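Local structure of alginate lyase (Aplysia kurodai, 5GMT) at residues A[77-91]-A[232-246]. The protein cleaves glycosidic bonds of alginate, with specificity for polymannuronate, as a polysaccharide lyase of family 14 from a sea hare. Residues are numbered along the deposited sequence; the frame is centred on the assembly and turned at random.
Sequences AGFYSRPSAISSSVD and RNTNSHHLRGMFFST
Tyr80 and Phe243, a non-hydrogen-bonded pair of antiparallel strands 77-81 and 238-246, stack offset, centroids 4.0 Å apart and planes 14° from parallel; Tyr80 OH reaches over the Phe243 ring to 3.3 Å from its CE2. On the other face of the sheet, Phe244 CB sits centrally over the Phe79 ring, 3.6 Å from its centroid, a CH-pi contact. Phe79 gets there with CG wedged between backbone N and carbonyl carbon (chi1 57°). Flat rings suit these buried layers; Leu59 and Ile61 of strand 58-63 also cover Phe244. The pairs lie in one of two antiparallel sheets, consistent with the family's concanavalin-like beta-sandwich. The ladder stops at Ser81-Met242; on the strand's other edge Arg240 and Gly241 face Phe116 of strand 110-118 as a classic bulge, Gly241 with backbone angles that call for glycine. Past Ser81 the partner is loop 82-91, with exposed Ser88 and Ser89, held by Leu239 N to Val90 O, side chains and waters. Arginines, rich in N-H groups, bond carbonyls and water together: Arg82 NH1 to Asn120 O, its NE to water 1; Arg240 NH1 to Ser88 O (2.9 Å). His238 donates from ND1, in its ring plane, to Asp91 OD1 (2.7 Å, 163°), while the carboxylate's OD2 accepts from water 5.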
loop_
_atom_site.group_PDB
_atom_site.type_symbol
_atom_site.label_atom_id
_atom_site.label_comp_id
_atom_site.label_asym_id
_atom_site.label_seq_id
_atom_site.Cartn_x
_atom_site.Cartn_y
_atom_site.Cartn_z
ATOM N N ALA A 77 -0.847 7.359 -9.510
ATOM C CA ALA A 77 -0.820 6.143 -10.323
ATOM C C ALA A 77 -1.162 4.894 -9.523
ATOM O O ALA A 77 -1.146 4.899 -8.286
ATOM C CB ALA A 77 0.541 5.989 -10.970
ATOM N N GLY A 78 -1.478 3.816 -10.234
ATOM C CA GLY A 78 -1.876 2.594 -9.562
ATOM C C GLY A 78 -1.717 1.388 -10.454
ATOM O O GLY A 78 -1.855 1.489 -11.680
ATOM N N PHE A 79 -1.399 0.254 -9.839
ATOM C CA PHE A 79 -1.406 -1.034 -10.542
ATOM C C PHE A 79 -1.268 -2.144 -9.528
ATOM O O PHE A 79 -0.678 -1.949 -8.480
ATOM C CB PHE A 79 -0.276 -1.130 -11.601
ATOM C CG PHE A 79 1.121 -0.911 -11.051
ATOM C CD1 PHE A 79 1.837 -1.964 -10.488
ATOM C CD2 PHE A 79 1.726 0.344 -11.121
ATOM C CE1 PHE A 79 3.123 -1.771 -9.989
ATOM C CE2 PHE A 79 3.013 0.550 -10.628
ATOM C CZ PHE A 79 3.717 -0.511 -10.062
ATOM N N TYR A 80 -1.809 -3.316 -9.841
ATOM C CA TYR A 80 -1.510 -4.487 -9.037
ATOM C C TYR A 80 -0.353 -5.232 -9.686
ATOM O O TYR A 80 -0.314 -5.382 -10.908
ATOM C CB TYR A 80 -2.717 -5.409 -8.921
ATOM C CG TYR A 80 -3.904 -4.868 -8.155
ATOM C CD1 TYR A 80 -4.084 -5.178 -6.814
ATOM C CD2 TYR A 80 -4.876 -4.098 -8.789
ATOM C CE1 TYR A 80 -5.195 -4.721 -6.106
ATOM C CE2 TYR A 80 -5.992 -3.631 -8.091
ATOM C CZ TYR A 80 -6.148 -3.962 -6.750
ATOM O OH TYR A 80 -7.238 -3.508 -6.030
ATOM N N SER A 81 0.581 -5.694 -8.865
ATOM C CA SER A 81 1.762 -6.408 -9.335
ATOM C C SER A 81 1.804 -7.814 -8.744
ATOM O O SER A 81 1.745 -7.974 -7.523
ATOM C CB SER A 81 3.025 -5.627 -8.951
ATOM O OG SER A 81 4.202 -6.393 -9.127
ATOM N N ARG A 82 1.890 -8.831 -9.605
ATOM C CA ARG A 82 1.978 -10.213 -9.152
ATOM C C ARG A 82 3.179 -10.912 -9.780
ATOM O O ARG A 82 3.033 -11.672 -10.738
ATOM C CB ARG A 82 0.693 -10.971 -9.483
ATOM C CG ARG A 82 -0.542 -10.407 -8.803
ATOM C CD ARG A 82 -1.793 -11.133 -9.266
ATOM N NE ARG A 82 -1.745 -12.564 -8.962
ATOM C CZ ARG A 82 -2.774 -13.385 -9.140
ATOM N NH1 ARG A 82 -3.925 -12.904 -9.600
ATOM N NH2 ARG A 82 -2.664 -14.674 -8.847
ATOM N N PRO A 83 4.381 -10.639 -9.252
ATOM C CA PRO A 83 5.595 -11.245 -9.812
ATOM C C PRO A 83 5.480 -12.767 -9.880
ATOM O O PRO A 83 4.963 -13.382 -8.947
ATOM C CB PRO A 83 6.681 -10.798 -8.838
ATOM C CG PRO A 83 6.186 -9.472 -8.337
ATOM C CD PRO A 83 4.684 -9.607 -8.246
ATOM N N SER A 84 5.943 -13.361 -10.979
ATOM C CA SER A 84 5.691 -14.772 -11.232
ATOM C C SER A 84 6.319 -15.670 -10.170
ATOM O O SER A 84 5.851 -16.789 -9.947
ATOM C CB SER A 84 6.205 -15.175 -12.615
ATOM O OG SER A 84 7.618 -15.178 -12.628
ATOM N N ALA A 85 7.358 -15.185 -9.500
ATOM C CA ALA A 85 8.023 -15.976 -8.456
ATOM C C ALA A 85 7.133 -16.269 -7.241
ATOM O O ALA A 85 7.451 -17.133 -6.419
ATOM C CB ALA A 85 9.283 -15.277 -8.005
ATOM N N ILE A 86 6.020 -15.557 -7.113
ATOM C CA ILE A 86 5.144 -15.764 -5.964
ATOM C C ILE A 86 4.199 -16.939 -6.216
ATOM O O ILE A 86 3.460 -16.959 -7.204
ATOM C CB ILE A 86 4.319 -14.497 -5.640
ATOM C CG1 ILE A 86 5.253 -13.304 -5.412
ATOM C CG2 ILE A 86 3.458 -14.724 -4.412
ATOM C CD1 ILE A 86 4.530 -11.985 -5.140
ATOM N N SER A 87 4.225 -17.917 -5.321
ATOM C CA SER A 87 3.380 -19.094 -5.476
ATOM C C SER A 87 1.927 -18.753 -5.147
ATOM O O SER A 87 1.632 -17.661 -4.653
ATOM C CB SER A 87 3.893 -20.243 -4.607
ATOM O OG SER A 87 4.337 -19.773 -3.347
ATOM N N SER A 88 1.020 -19.685 -5.421
ATOM C CA SER A 88 -0.406 -19.379 -5.345
ATOM C C SER A 88 -1.060 -19.723 -4.006
ATOM O O SER A 88 -2.276 -19.614 -3.881
ATOM C CB SER A 88 -1.154 -20.106 -6.465
ATOM O OG SER A 88 -1.013 -21.502 -6.312
ATOM N N SER A 89 -0.273 -20.140 -3.015
ATOM C CA SER A 89 -0.827 -20.427 -1.696
ATOM C C SER A 89 0.016 -19.797 -0.589
ATOM O O SER A 89 0.315 -20.441 0.432
ATOM C CB SER A 89 -0.946 -21.941 -1.477
ATOM O OG SER A 89 0.337 -22.533 -1.495
ATOM N N VAL A 90 0.388 -18.534 -0.788
ATOM C CA VAL A 90 1.197 -17.804 0.200
ATOM C C VAL A 90 0.333 -17.129 1.261
ATOM O O VAL A 90 -0.528 -16.315 0.939
ATOM C CB VAL A 90 2.081 -16.740 -0.470
ATOM C CG1 VAL A 90 2.833 -15.926 0.587
ATOM C CG2 VAL A 90 3.063 -17.410 -1.421
ATOM N N ASP A 91 0.587 -17.452 2.528
ATOM C CA ASP A 91 -0.234 -16.944 3.630
ATOM C C ASP A 91 0.472 -15.891 4.475
ATOM O O ASP A 91 -0.148 -15.250 5.341
ATOM C CB ASP A 91 -0.684 -18.106 4.517
ATOM C CG ASP A 91 -1.601 -19.063 3.785
ATOM O OD1 ASP A 91 -2.315 -18.602 2.867
ATOM O OD2 ASP A 91 -1.593 -20.266 4.115
ATOM N N ARG A 232 -9.754 -13.202 5.294
ATOM C CA ARG A 232 -10.422 -14.121 4.380
ATOM C C ARG A 232 -11.408 -15.029 5.119
ATOM O O ARG A 232 -11.259 -15.278 6.319
ATOM C CB ARG A 232 -9.384 -14.960 3.644
ATOM C CG ARG A 232 -8.486 -15.719 4.600
ATOM C CD ARG A 232 -7.557 -16.691 3.902
ATOM N NE ARG A 232 -6.798 -17.462 4.882
ATOM C CZ ARG A 232 -6.104 -18.556 4.596
ATOM N NH1 ARG A 232 -6.073 -19.026 3.356
ATOM N NH2 ARG A 232 -5.455 -19.193 5.564
ATOM N N ASN A 233 -12.415 -15.513 4.397
ATOM C CA ASN A 233 -13.377 -16.457 4.980
ATOM C C ASN A 233 -13.340 -17.809 4.304
ATOM O O ASN A 233 -14.099 -18.712 4.658
ATOM C CB ASN A 233 -14.801 -15.901 4.924
ATOM C CG ASN A 233 -15.055 -14.861 5.992
ATOM O OD1 ASN A 233 -15.031 -15.167 7.188
ATOM N ND2 ASN A 233 -15.302 -13.630 5.572
ATOM N N THR A 234 -12.446 -17.959 3.338
ATOM C CA THR A 234 -12.326 -19.216 2.642
ATOM C C THR A 234 -10.857 -19.520 2.398
ATOM O O THR A 234 -10.036 -18.615 2.275
ATOM C CB THR A 234 -13.115 -19.203 1.309
ATOM O OG1 THR A 234 -13.053 -20.495 0.699
ATOM C CG2 THR A 234 -12.562 -18.161 0.350
ATOM N N ASN A 235 -10.529 -20.803 2.336
ATOM C CA ASN A 235 -9.141 -21.221 2.268
ATOM C C ASN A 235 -8.500 -21.057 0.906
ATOM O O ASN A 235 -7.311 -21.280 0.764
ATOM C CB ASN A 235 -9.015 -22.680 2.705
ATOM C CG ASN A 235 -8.955 -22.823 4.202
ATOM O OD1 ASN A 235 -7.949 -22.475 4.823
ATOM N ND2 ASN A 235 -10.037 -23.321 4.800
ATOM N N SER A 236 -9.279 -20.695 -0.109
ATOM C CA SER A 236 -8.702 -20.551 -1.428
ATOM C C SER A 236 -8.078 -19.168 -1.600
ATOM O O SER A 236 -7.393 -18.935 -2.597
ATOM C CB SER A 236 -9.754 -20.783 -2.514
ATOM O OG SER A 236 -10.810 -19.841 -2.386
ATOM N N HIS A 237 -8.332 -18.263 -0.646
ATOM C CA HIS A 237 -7.744 -16.909 -0.676
ATOM C C HIS A 237 -6.329 -16.900 -0.105
ATOM O O HIS A 237 -6.067 -17.495 0.951
ATOM C CB HIS A 237 -8.596 -15.908 0.119
ATOM C CG HIS A 237 -9.924 -15.612 -0.500
ATOM N ND1 HIS A 237 -10.766 -14.629 -0.020
ATOM C CD2 HIS A 237 -10.561 -16.171 -1.556
ATOM C CE1 HIS A 237 -11.859 -14.591 -0.759
ATOM N NE2 HIS A 237 -11.767 -15.522 -1.691
ATOM N N HIS A 238 -5.420 -16.208 -0.792
ATOM C CA HIS A 238 -4.041 -16.067 -0.330
ATOM C C HIS A 238 -3.496 -14.688 -0.686
ATOM O O HIS A 238 -4.151 -13.918 -1.379
ATOM C CB HIS A 238 -3.153 -17.154 -0.942
ATOM C CG HIS A 238 -3.647 -18.544 -0.683
ATOM N ND1 HIS A 238 -3.460 -19.188 0.523
ATOM C CD2 HIS A 238 -4.334 -19.407 -1.470
ATOM C CE1 HIS A 238 -4.004 -20.392 0.463
ATOM N NE2 HIS A 238 -4.537 -20.550 -0.736
ATOM N N LEU A 239 -2.303 -14.373 -0.199
ATOM C CA LEU A 239 -1.663 -13.112 -0.567
ATOM C C LEU A 239 -1.177 -13.229 -2.000
ATOM O O LEU A 239 -0.652 -14.273 -2.386
ATOM C CB LEU A 239 -0.510 -12.794 0.383
ATOM C CG LEU A 239 -0.962 -12.258 1.737
ATOM C CD1 LEU A 239 0.058 -12.605 2.821
ATOM C CD2 LEU A 239 -1.173 -10.747 1.644
ATOM N N ARG A 240 -1.354 -12.168 -2.787
ATOM C CA ARG A 240 -1.048 -12.232 -4.215
ATOM C C ARG A 240 0.109 -11.330 -4.629
ATOM O O ARG A 240 0.779 -11.593 -5.627
ATOM C CB ARG A 240 -2.292 -11.870 -5.031
ATOM C CG ARG A 240 -3.501 -12.793 -4.785
ATOM C CD ARG A 240 -3.197 -14.235 -5.207
ATOM N NE ARG A 240 -4.312 -15.126 -4.888
ATOM C CZ ARG A 240 -4.214 -16.448 -4.798
ATOM N NH1 ARG A 240 -3.048 -17.048 -5.028
ATOM N NH2 ARG A 240 -5.278 -17.167 -4.463
ATOM N N GLY A 241 0.355 -10.262 -3.874
ATOM C CA GLY A 241 1.411 -9.351 -4.264
ATOM C C GLY A 241 1.188 -7.932 -3.802
ATOM O O GLY A 241 0.520 -7.706 -2.802
ATOM N N MET A 242 1.733 -6.979 -4.558
ATOM C CA MET A 242 1.704 -5.572 -4.170
ATOM C C MET A 242 0.631 -4.799 -4.918
ATOM O O MET A 242 0.538 -4.876 -6.148
ATOM C CB MET A 242 3.055 -4.901 -4.426
ATOM C CG MET A 242 3.037 -3.404 -4.069
ATOM S SD MET A 242 4.558 -2.510 -4.452
ATOM C CE MET A 242 4.702 -2.799 -6.209
ATOM N N PHE A 243 -0.173 -4.061 -4.157
ATOM C CA PHE A 243 -1.143 -3.113 -4.704
ATOM C C PHE A 243 -0.453 -1.758 -4.710
ATOM O O PHE A 243 -0.429 -1.080 -3.696
ATOM C CB PHE A 243 -2.438 -3.159 -3.862
ATOM C CG PHE A 243 -3.557 -2.253 -4.334
ATOM C CD1 PHE A 243 -3.521 -1.629 -5.568
ATOM C CD2 PHE A 243 -4.731 -2.170 -3.586
ATOM C CE1 PHE A 243 -4.585 -0.820 -5.985
ATOM C CE2 PHE A 243 -5.808 -1.390 -4.011
ATOM C CZ PHE A 243 -5.737 -0.721 -5.197
ATOM N N PHE A 244 0.174 -1.409 -5.835
ATOM C CA PHE A 244 0.781 -0.084 -5.947
ATOM C C PHE A 244 -0.338 0.911 -6.161
ATOM O O PHE A 244 -1.100 0.807 -7.119
ATOM C CB PHE A 244 1.810 0.008 -7.079
ATOM C CG PHE A 244 2.565 1.320 -7.090
ATOM C CD1 PHE A 244 3.770 1.444 -6.409
ATOM C CD2 PHE A 244 2.056 2.428 -7.753
ATOM C CE1 PHE A 244 4.468 2.654 -6.401
ATOM C CE2 PHE A 244 2.757 3.645 -7.748
ATOM C CZ PHE A 244 3.956 3.746 -7.070
ATOM N N SER A 245 -0.438 1.880 -5.262
ATOM C CA SER A 245 -1.566 2.798 -5.277
ATOM C C SER A 245 -1.128 4.087 -4.607
ATOM O O SER A 245 -0.725 4.059 -3.462
ATOM C CB SER A 245 -2.750 2.173 -4.537
ATOM O OG SER A 245 -3.897 2.989 -4.585
ATOM N N THR A 246 -1.180 5.209 -5.316
ATOM C CA THR A 246 -0.844 6.478 -4.678
ATOM C C THR A 246 -1.501 7.647 -5.425
ATOM O O THR A 246 -1.424 7.773 -6.658
ATOM C CB THR A 246 0.710 6.664 -4.566
ATOM O OG1 THR A 246 1.014 7.758 -3.686
ATOM C CG2 THR A 246 1.361 6.890 -5.937
HETATM O O HOH W 1 0.211 -13.669 -7.183
HETATM O O HOH W 2 -0.731 -16.225 -6.719
HETATM O O HOH W 3 -0.398 -16.910 -2.903
HETATM O O HOH W 4 -5.081 -19.796 -5.021
HETATM O O HOH W 5 -4.213 -21.382 3.664
#